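Lmo1340 protein (Listeria monocytogenes, PDB 4NLM) is of unknown function but is probably a surface lipoprotein built around a YqgU-like six-bladed beta propeller. Local coordinates at residues F160-W165 and D173-A178; G186-I191 and Q208-S213. All coordinates share one frame; numbering follows the deposited sequence. Where two conformers were deposited one is given.

Interaction 1 joins the last two strands of one four-stranded sheet at its outer edge, and interaction 2 joins the middle two strands of the next, the two sheets being successive blades of the propeller. Both are partly buried: Ile-162, Ile-175 and Val-190 lie inside while Lys-174 and Arg-211 are exposed, with buried Gln-208 a polar exception. Waters bridge opposite charges across interaction 1; in interaction 2 a direct salt bridge lies within 208-213, across its turn, and Asn-188 of the other segment stacks on it. The two contacts also touch, through the loop that follows strand 171-174: Val-177 CG2 lies 3.6 Å from Gln-208 CD, and the Asp-176 carboxylate is probably hydrogen-bonded to the Ser-213 hydroxyl.

Interaction 1 (F160-W165 and D173-A178); sequences FQIENW and DKIDVA
Ile-162 and Ile-175 meet beside the pairing of strand 159-166 with the outer strand 171-174, and Ile-162 illustrates how one branched side chain serves two neighbours. Its CB lies 3.8 Å from the carbonyl O of Ile-175. CG2, anti to the backbone N, rests on Ile-175 CB at 3.8 Å. The other branch starts beside the backbone N (chi1 -48°) and carries CD1 to 3.7 Å from Val-177 O, where it also touches Val-177 CB. Met-150 and Ile-182 pack against the same side chain. Farther along, the Phe-160 ring presents its edge to Ala-178, CZ lying 3.8 Å from the carbonyl C.

Backbone bonds set this register: Asn-164 and Asp-173 form a hydrogen-bonded antiparallel pair, while Ile-175 N reaches Ile-162 O at 3.0 Å from above the carbonyl plane. Beyond that bond water 1 takes over, accepting from Ile-162 N and donating to Ile-175 O. On the face of Glu-163 and Lys-174, OE1 and NZ stay 4.7 Å apart, bridged by waters 2 and 3. The chemistry thus implies an edge held by aliphatic packing and backbone bonds on the inner side, with a charge attraction outside that is probably softened by solvent.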
ATOM      1  N   PHE A 160      12.762 -17.070  -1.775  1.00 16.55           N
ATOM      2  CA  PHE A 160      11.938 -16.097  -2.464  1.00 16.38           C
ATOM      3  C   PHE A 160      12.476 -15.948  -3.879  1.00 14.43           C
ATOM      4  O   PHE A 160      13.632 -16.215  -4.126  1.00 15.45           O
ATOM      5  CB  PHE A 160      11.924 -14.719  -1.777  1.00 18.42           C
ATOM      6  CG  PHE A 160      13.202 -13.973  -1.909  1.00 19.13           C
ATOM      7  CD1 PHE A 160      14.234 -14.179  -1.008  1.00 24.85           C
ATOM      8  CD2 PHE A 160      13.386 -13.054  -2.939  1.00 19.88           C
ATOM      9  CE1 PHE A 160      15.422 -13.480  -1.129  1.00 26.04           C
ATOM     10  CE2 PHE A 160      14.576 -12.376  -3.061  1.00 20.95           C
ATOM     11  CZ  PHE A 160      15.592 -12.587  -2.161  1.00 28.64           C
ATOM     12  N   GLN A 161      11.613 -15.505  -4.777  1.00 13.42           N
ATOM     13  CA  GLN A 161      12.030 -15.206  -6.152  1.00 13.03           C
ATOM     14  C   GLN A 161      11.142 -14.072  -6.606  1.00 11.75           C
ATOM     15  O   GLN A 161      10.101 -13.819  -6.006  1.00 12.85           O
ATOM     16  CB  GLN A 161      11.908 -16.435  -7.042  1.00 14.15           C
ATOM     17  CG  GLN A 161      10.477 -16.828  -7.275  1.00 12.39           C
ATOM     18  CD  GLN A 161      10.273 -18.180  -7.913  1.00 13.49           C
ATOM     19  OE1 GLN A 161      11.240 -18.922  -8.089  1.00 17.37           O
ATOM     20  NE2 GLN A 161       9.074 -18.486  -8.314  1.00 14.99           N
ATOM     21  N   ILE A 162      11.577 -13.405  -7.659  1.00 11.61           N
ATOM     22  CA  ILE A 162      10.907 -12.194  -8.185  1.00 11.93           C
ATOM     23  C   ILE A 162      10.698 -12.348  -9.683  1.00 11.69           C
ATOM     24  O   ILE A 162      11.603 -12.763 -10.407  1.00 12.30           O
ATOM     25  CB  ILE A 162      11.736 -10.932  -7.938  1.00 12.75           C
ATOM     26  CG1 ILE A 162      12.221 -10.885  -6.485  1.00 14.88           C
ATOM     27  CG2 ILE A 162      10.918  -9.687  -8.284  1.00 15.09           C
ATOM     28  CD1 ILE A 162      13.059  -9.659  -6.223  1.00 18.54           C
ATOM     29  N   GLU A 163       9.493 -12.044 -10.132  1.00 11.03           N
ATOM     30  CA  GLU A 163       9.149 -12.101 -11.548  1.00 11.93           C
ATOM     31  C   GLU A 163       8.351 -10.881 -11.929  1.00 11.75           C
ATOM     32  O   GLU A 163       7.775 -10.215 -11.097  1.00 11.91           O
ATOM     33  CB  GLU A 163       8.313 -13.365 -11.792  1.00 14.00           C
ATOM     34  CG  GLU A 163       9.099 -14.655 -11.631  1.00 14.49           C
ATOM     35  CD  GLU A 163       8.219 -15.879 -11.420  1.00 15.20           C
ATOM     36  OE1 GLU A 163       8.502 -16.909 -12.058  1.00 15.32           O
ATOM     37  OE2 GLU A 163       7.256 -15.823 -10.632  1.00 19.10           O
ATOM     38  N   ASN A 164       8.367 -10.577 -13.206  1.00 12.96           N
ATOM     39  CA  ASN A 164       7.587  -9.498 -13.792  1.00 14.09           C
ATOM     40  C   ASN A 164       6.644 -10.054 -14.826  1.00 13.33           C
ATOM     41  O   ASN A 164       7.067 -10.731 -15.765  1.00 15.19           O
ATOM     42  CB  ASN A 164       8.485  -8.472 -14.466  1.00 16.40           C
ATOM     43  CG  ASN A 164       7.710  -7.307 -15.056  1.00 17.28           C
ATOM     44  OD1 ASN A 164       6.772  -6.801 -14.446  1.00 20.62           O
ATOM     45  ND2 ASN A 164       8.106  -6.879 -16.220  1.00 22.46           N
ATOM     46  N   TRP A 165       5.366  -9.780 -14.657  1.00 15.11           N
ATOM     47  CA  TRP A 165       4.343 -10.161 -15.586  1.00 14.03           C
ATOM     48  C   TRP A 165       3.827  -8.991 -16.375  1.00 12.85           C
ATOM     49  O   TRP A 165       3.265  -8.089 -15.760  1.00 13.07           O
ATOM     50  CB  TRP A 165       3.193 -10.794 -14.813  1.00 14.42           C
ATOM     51  CG  TRP A 165       2.043 -11.316 -15.646  1.00 14.72           C
ATOM     52  CD1 TRP A 165       2.114 -11.939 -16.856  1.00 16.00           C
ATOM     53  CD2 TRP A 165       0.647 -11.322 -15.273  1.00 13.82           C
ATOM     54  NE1 TRP A 165       0.854 -12.350 -17.264  1.00 16.17           N
ATOM     55  CE2 TRP A 165      -0.060 -11.985 -16.310  1.00 15.90           C
ATOM     56  CE3 TRP A 165      -0.068 -10.842 -14.167  1.00 15.40           C
ATOM     57  CZ2 TRP A 165      -1.440 -12.141 -16.283  1.00 17.26           C
ATOM     58  CZ3 TRP A 165      -1.448 -11.027 -14.137  1.00 16.66           C
ATOM     59  CH2 TRP A 165      -2.115 -11.679 -15.177  1.00 16.64           C
ATOM     60  N   ASP A 173       8.961 -12.616 -16.937  1.00 16.43           N
ATOM     61  CA  ASP A 173      10.405 -12.510 -16.896  1.00 15.96           C
ATOM     62  C   ASP A 173      10.907 -12.602 -15.467  1.00 16.32           C
ATOM     63  O   ASP A 173      10.290 -12.084 -14.529  1.00 17.75           O
ATOM     64  CB  ASP A 173      10.827 -11.137 -17.458  1.00 18.98           C
ATOM     65  CG  ASP A 173      10.523 -10.971 -18.947  1.00 22.83           C
ATOM     66  OD1 ASP A 173      10.795 -11.900 -19.725  1.00 32.20           O
ATOM     67  OD2 ASP A 173      10.050  -9.892 -19.338  1.00 33.41           O
ATOM     68  N   LYS A 174      12.046 -13.251 -15.288  1.00 16.38           N
ATOM     69  CA  LYS A 174      12.687 -13.287 -13.995  1.00 15.99           C
ATOM     70  C   LYS A 174      13.368 -11.960 -13.716  1.00 18.51           C
ATOM     71  O   LYS A 174      13.908 -11.337 -14.624  1.00 20.36           O
ATOM     72  CB  LYS A 174      13.753 -14.363 -13.954  1.00 18.65           C
ATOM     73  CG  LYS A 174      13.177 -15.726 -14.165  1.00 18.54           C
ATOM     74  CD  LYS A 174      14.288 -16.738 -14.129  1.00 26.70           C
ATOM     75  CE  LYS A 174      13.724 -18.090 -14.452  1.00 20.28           C
ATOM     76  NZ  LYS A 174      12.694 -18.519 -13.493  1.00 20.87           N
ATOM     77  N   ILE A 175      13.341 -11.543 -12.458  1.00 15.59           N
ATOM     78  CA  ILE A 175      14.035 -10.327 -12.007  1.00 16.80           C
ATOM     79  C   ILE A 175      15.134 -10.793 -11.063  1.00 16.88           C
ATOM     80  O   ILE A 175      14.856 -11.355  -9.989  1.00 17.42           O
ATOM     81  CB  ILE A 175      13.084  -9.329 -11.328  1.00 16.44           C
ATOM     82  CG1 ILE A 175      12.042  -8.884 -12.352  1.00 19.60           C
ATOM     83  CG2 ILE A 175      13.852  -8.141 -10.771  1.00 20.65           C
ATOM     84  CD1 ILE A 175      11.166  -7.761 -11.907  1.00 22.43           C
ATOM     85  N   ASP A 176      16.378 -10.561 -11.470  0.60 18.67           N
ATOM     86  CA  ASP A 176      17.544 -10.999 -10.719  0.60 19.06           C
ATOM     87  C   ASP A 176      17.969  -9.930  -9.723  0.60 20.86           C
ATOM     88  O   ASP A 176      18.955  -9.218  -9.919  0.60 23.68           O
ATOM     89  CB  ASP A 176      18.687 -11.337 -11.679  0.60 23.41           C
ATOM     90  CG  ASP A 176      19.932 -11.840 -10.963  0.60 24.32           C
ATOM     91  OD1 ASP A 176      19.845 -12.260  -9.790  0.60 26.81           O
ATOM     92  OD2 ASP A 176      21.007 -11.819 -11.596  0.60 31.34           O
ATOM     93  N   VAL A 177      17.188  -9.825  -8.661  1.00 19.20           N
ATOM     94  CA  VAL A 177      17.435  -8.855  -7.608  1.00 20.94           C
ATOM     95  C   VAL A 177      17.533  -9.689  -6.325  1.00 22.46           C
ATOM     96  O   VAL A 177      16.697 -10.547  -6.079  1.00 22.24           O
ATOM     97  CB  VAL A 177      16.330  -7.782  -7.629  1.00 18.69           C
ATOM     98  CG1 VAL A 177      16.308  -7.001  -6.332  1.00 23.26           C
ATOM     99  CG2 VAL A 177      16.503  -6.855  -8.816  1.00 21.53           C
ATOM    100  N   ALA A 178      18.534  -9.391  -5.501  1.00 26.10           N
ATOM    101  CA  ALA A 178      18.882 -10.232  -4.366  1.00 27.15           C
ATOM    102  C   ALA A 178      18.173  -9.918  -3.066  1.00 24.40           C
ATOM    103  O   ALA A 178      18.646 -10.289  -1.998  1.00 31.08           O
ATOM    104  CB  ALA A 178      20.393 -10.181  -4.152  1.00 35.21           C
TER
HETATM  105  O   HOH W   1      14.354 -13.578  -8.477  1.00 16.74           O
HETATM  106  O   HOH W   2       9.950 -17.381 -14.520  1.00 17.93           O
HETATM  107  O   HOH W   3      11.100 -17.516 -11.292  1.00 20.38           O
HETATM  108  O   HOH W   4       7.572  -9.364 -18.617  1.00 26.43           O
HETATM  109  O   HOH W   5      10.682  -7.786 -17.593  1.00 30.46           O

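Interaction 2 (G186-I191 and Q208-S213); sequences GDNLVI and QDIRDS
Val-190 and Gln-208 form a hydrogen-bonded antiparallel pair in which Val-190 N gives to Gln-208 O at 2.9 Å and Gln-208 N returns a bond to Val-190 O. Leu-189 and Asp-209 make the adjoining non-hydrogen-bonded pair, and beyond it Ile-210 N closes onto Asn-188 O at 2.9 Å. The same carbonyl O also receives a CA-H...O contact from Asp-209. From here the second segment swings into a type I beta turn, Asp-209 to Asp-212.

Gln-208 folds back on its own backbone pair. With chi1 at 48° its CG packs on the side chain of Val-190, and the bend at chi2 (-113°) then turns the amide back so that NE2 donates to Val-190 O at 3.3 Å from well above the carbonyl plane. That oxygen therefore accepts twice from one residue, while NE2 has a further partner in the hydroxyl of Ser-192.

These are the two middle strands of a four-stranded propeller blade, and the turn leads from the third strand into the fourth. An Asx turn reinforces it: Asp-209 OD1 accepts from Arg-211 N with its anti lone pair. The Arg-211 guanidinium grips the same carboxylate side-on, NE to OD1 and NH1 to OD2, the latter at 2.8 Å. Both oxygens lie close to the guanidinium plane, though the carboxylate is somewhat tilted, and the two bonds restrain the guanidinium's rotation. Over one face of this held group lies the amide of Asn-188, ND2 sitting 3.7 Å from CZ of Arg-211 and the two planes only 19° apart.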
ATOM      1  N   GLY A 186      10.606   3.033 -12.391  1.00 19.09           N
ATOM      2  CA  GLY A 186      10.315   3.487 -13.745  1.00 19.85           C
ATOM      3  C   GLY A 186       9.843   2.299 -14.585  1.00 16.83           C
ATOM      4  O   GLY A 186       9.612   1.199 -14.067  1.00 18.99           O
ATOM      5  N   ASP A 187       9.764   2.522 -15.894  1.00 18.05           N
ATOM      6  CA  ASP A 187       9.314   1.506 -16.833  1.00 18.88           C
ATOM      7  C   ASP A 187      10.086   0.192 -16.642  1.00 18.14           C
ATOM      8  O   ASP A 187       9.474  -0.875 -16.547  1.00 17.67           O
ATOM      9  CB  ASP A 187       9.488   2.047 -18.257  1.00 20.11           C
ATOM     10  CG  ASP A 187       8.948   1.117 -19.347  1.00 21.89           C
ATOM     11  OD1 ASP A 187       8.042   0.298 -19.090  1.00 24.19           O
ATOM     12  OD2 ASP A 187       9.423   1.247 -20.500  1.00 36.41           O
ATOM     13  N   ASN A 188      11.414   0.288 -16.542  1.00 16.66           N
ATOM     14  CA  ASN A 188      12.281  -0.902 -16.433  1.00 17.55           C
ATOM     15  C   ASN A 188      13.276  -0.873 -15.284  1.00 15.87           C
ATOM     16  O   ASN A 188      14.245  -1.611 -15.290  1.00 17.80           O
ATOM     17  CB  ASN A 188      13.087  -1.092 -17.730  1.00 21.99           C
ATOM     18  CG  ASN A 188      12.233  -1.523 -18.916  1.00 23.91           C
ATOM     19  OD1 ASN A 188      11.529  -2.534 -18.856  1.00 38.00           O
ATOM     20  ND2 ASN A 188      12.279  -0.753 -19.989  1.00 25.33           N
ATOM     21  N   LEU A 189      13.043  -0.024 -14.302  1.00 16.47           N
ATOM     22  CA  LEU A 189      13.961   0.151 -13.192  1.00 15.00           C
ATOM     23  C   LEU A 189      13.336  -0.268 -11.875  1.00 15.18           C
ATOM     24  O   LEU A 189      12.148  -0.014 -11.632  1.00 15.04           O
ATOM     25  CB  LEU A 189      14.380   1.612 -13.040  1.00 18.17           C
ATOM     26  CG  LEU A 189      15.194   2.208 -14.174  1.00 18.85           C
ATOM     27  CD1 LEU A 189      15.401   3.702 -13.990  1.00 22.13           C
ATOM     28  CD2 LEU A 189      16.537   1.510 -14.348  1.00 21.26           C
ATOM     29  N   VAL A 190      14.129  -0.907 -11.023  0.50 15.05           N
ATOM     30  CA  VAL A 190      13.663  -1.310  -9.695  0.50 15.51           C
ATOM     31  C   VAL A 190      14.715  -0.902  -8.686  0.50 14.91           C
ATOM     32  O   VAL A 190      15.903  -0.860  -8.992  0.50 13.96           O
ATOM     33  CB  VAL A 190      13.409  -2.837  -9.599  0.50 17.23           C
ATOM     34  CG1 VAL A 190      14.691  -3.630  -9.804  0.50 17.41           C
ATOM     35  CG2 VAL A 190      12.815  -3.203  -8.252  0.50 21.72           C
ATOM     36  N   ILE A 191      14.250  -0.498  -7.515  1.00 13.87           N
ATOM     37  CA  ILE A 191      15.107  -0.206  -6.393  1.00 13.35           C
ATOM     38  C   ILE A 191      14.879  -1.341  -5.377  1.00 12.97           C
ATOM     39  O   ILE A 191      13.749  -1.812  -5.190  1.00 14.11           O
ATOM     40  CB  ILE A 191      14.763   1.150  -5.732  1.00 14.13           C
ATOM     41  CG1 ILE A 191      15.092   2.334  -6.639  1.00 16.28           C
ATOM     42  CG2 ILE A 191      15.515   1.344  -4.419  1.00 16.36           C
ATOM     43  CD1 ILE A 191      14.569   3.666  -6.142  1.00 17.79           C
ATOM     44  N   GLN A 208      18.580  -0.795 -10.316  1.00 15.34           N
ATOM     45  CA  GLN A 208      18.968  -1.677 -11.419  1.00 16.10           C
ATOM     46  C   GLN A 208      17.888  -1.731 -12.459  1.00 17.01           C
ATOM     47  O   GLN A 208      16.715  -1.515 -12.196  1.00 16.50           O
ATOM     48  CB  GLN A 208      19.196  -3.098 -10.911  1.00 18.25           C
ATOM     49  CG  GLN A 208      18.075  -3.609 -10.014  1.00 20.43           C
ATOM     50  CD  GLN A 208      18.500  -3.820  -8.558  1.00 18.84           C
ATOM     51  OE1 GLN A 208      19.408  -4.635  -8.308  1.00 23.73           O
ATOM     52  NE2 GLN A 208      17.829  -3.140  -7.584  1.00 19.13           N
ATOM     53  N   ASP A 209      18.309  -2.002 -13.684  1.00 16.94           N
ATOM     54  CA  ASP A 209      17.390  -2.246 -14.774  1.00 17.78           C
ATOM     55  C   ASP A 209      16.999  -3.722 -14.692  1.00 19.61           C
ATOM     56  O   ASP A 209      17.856  -4.586 -14.586  1.00 20.57           O
ATOM     57  CB  ASP A 209      18.063  -1.914 -16.101  1.00 20.90           C
ATOM     58  CG  ASP A 209      17.101  -1.930 -17.274  1.00 27.22           C
ATOM     59  OD1 ASP A 209      16.441  -2.961 -17.499  1.00 26.09           O
ATOM     60  OD2 ASP A 209      16.994  -0.889 -17.955  1.00 32.89           O
ATOM     61  N   ILE A 210      15.710  -4.007 -14.765  1.00 16.70           N
ATOM     62  CA  ILE A 210      15.195  -5.388 -14.585  1.00 20.62           C
ATOM     63  C   ILE A 210      15.604  -6.382 -15.650  1.00 22.64           C
ATOM     64  O   ILE A 210      15.433  -7.602 -15.509  1.00 22.81           O
ATOM     65  CB  ILE A 210      13.658  -5.432 -14.502  1.00 24.47           C
ATOM     66  CG1 ILE A 210      13.008  -4.959 -15.802  1.00 24.05           C
ATOM     67  CG2 ILE A 210      13.168  -4.637 -13.313  1.00 21.00           C
ATOM     68  CD1 ILE A 210      11.505  -5.131 -15.834  1.00 26.32           C
ATOM     69  N   ARG A 211      16.135  -5.860 -16.734  1.00 21.72           N
ATOM     70  CA  ARG A 211      16.557  -6.684 -17.840  1.00 22.50           C
ATOM     71  C   ARG A 211      17.995  -7.164 -17.686  1.00 25.84           C
ATOM     72  O   ARG A 211      18.380  -8.169 -18.298  1.00 29.51           O
ATOM     73  CB  ARG A 211      16.419  -5.853 -19.106  1.00 25.11           C
ATOM     74  CG  ARG A 211      14.968  -5.549 -19.458  1.00 28.36           C
ATOM     75  CD  ARG A 211      14.878  -4.573 -20.611  1.00 31.07           C
ATOM     76  NE  ARG A 211      15.388  -3.259 -20.242  1.00 30.70           N
ATOM     77  CZ  ARG A 211      15.517  -2.213 -21.056  1.00 36.34           C
ATOM     78  NH1 ARG A 211      15.985  -1.073 -20.560  1.00 35.73           N
ATOM     79  NH2 ARG A 211      15.192  -2.288 -22.346  1.00 39.33           N
ATOM     80  N   ASP A 212      18.795  -6.445 -16.897  1.00 29.24           N
ATOM     81  CA  ASP A 212      20.212  -6.768 -16.736  1.00 32.68           C
ATOM     82  C   ASP A 212      20.761  -6.429 -15.358  1.00 27.61           C
ATOM     83  O   ASP A 212      20.996  -5.254 -15.041  1.00 26.17           O
ATOM     84  CB  ASP A 212      21.018  -6.001 -17.787  1.00 33.04           C
ATOM     85  CG  ASP A 212      22.512  -6.266 -17.692  1.00 37.00           C
ATOM     86  OD1 ASP A 212      22.905  -7.246 -17.025  1.00 40.66           O
ATOM     87  OD2 ASP A 212      23.292  -5.499 -18.295  1.00 47.38           O
ATOM     88  N   SER A 213      21.008  -7.456 -14.548  1.00 29.79           N
ATOM     89  CA  SER A 213      21.499  -7.236 -13.186  1.00 30.95           C
ATOM     90  C   SER A 213      22.900  -6.618 -13.140  1.00 33.79           C
ATOM     91  O   SER A 213      23.308  -6.103 -12.110  1.00 32.46           O
ATOM     92  CB  SER A 213      21.466  -8.530 -12.373  1.00 37.34           C
ATOM     93  OG  SER A 213      22.227  -9.544 -13.001  1.00 44.99           O
TER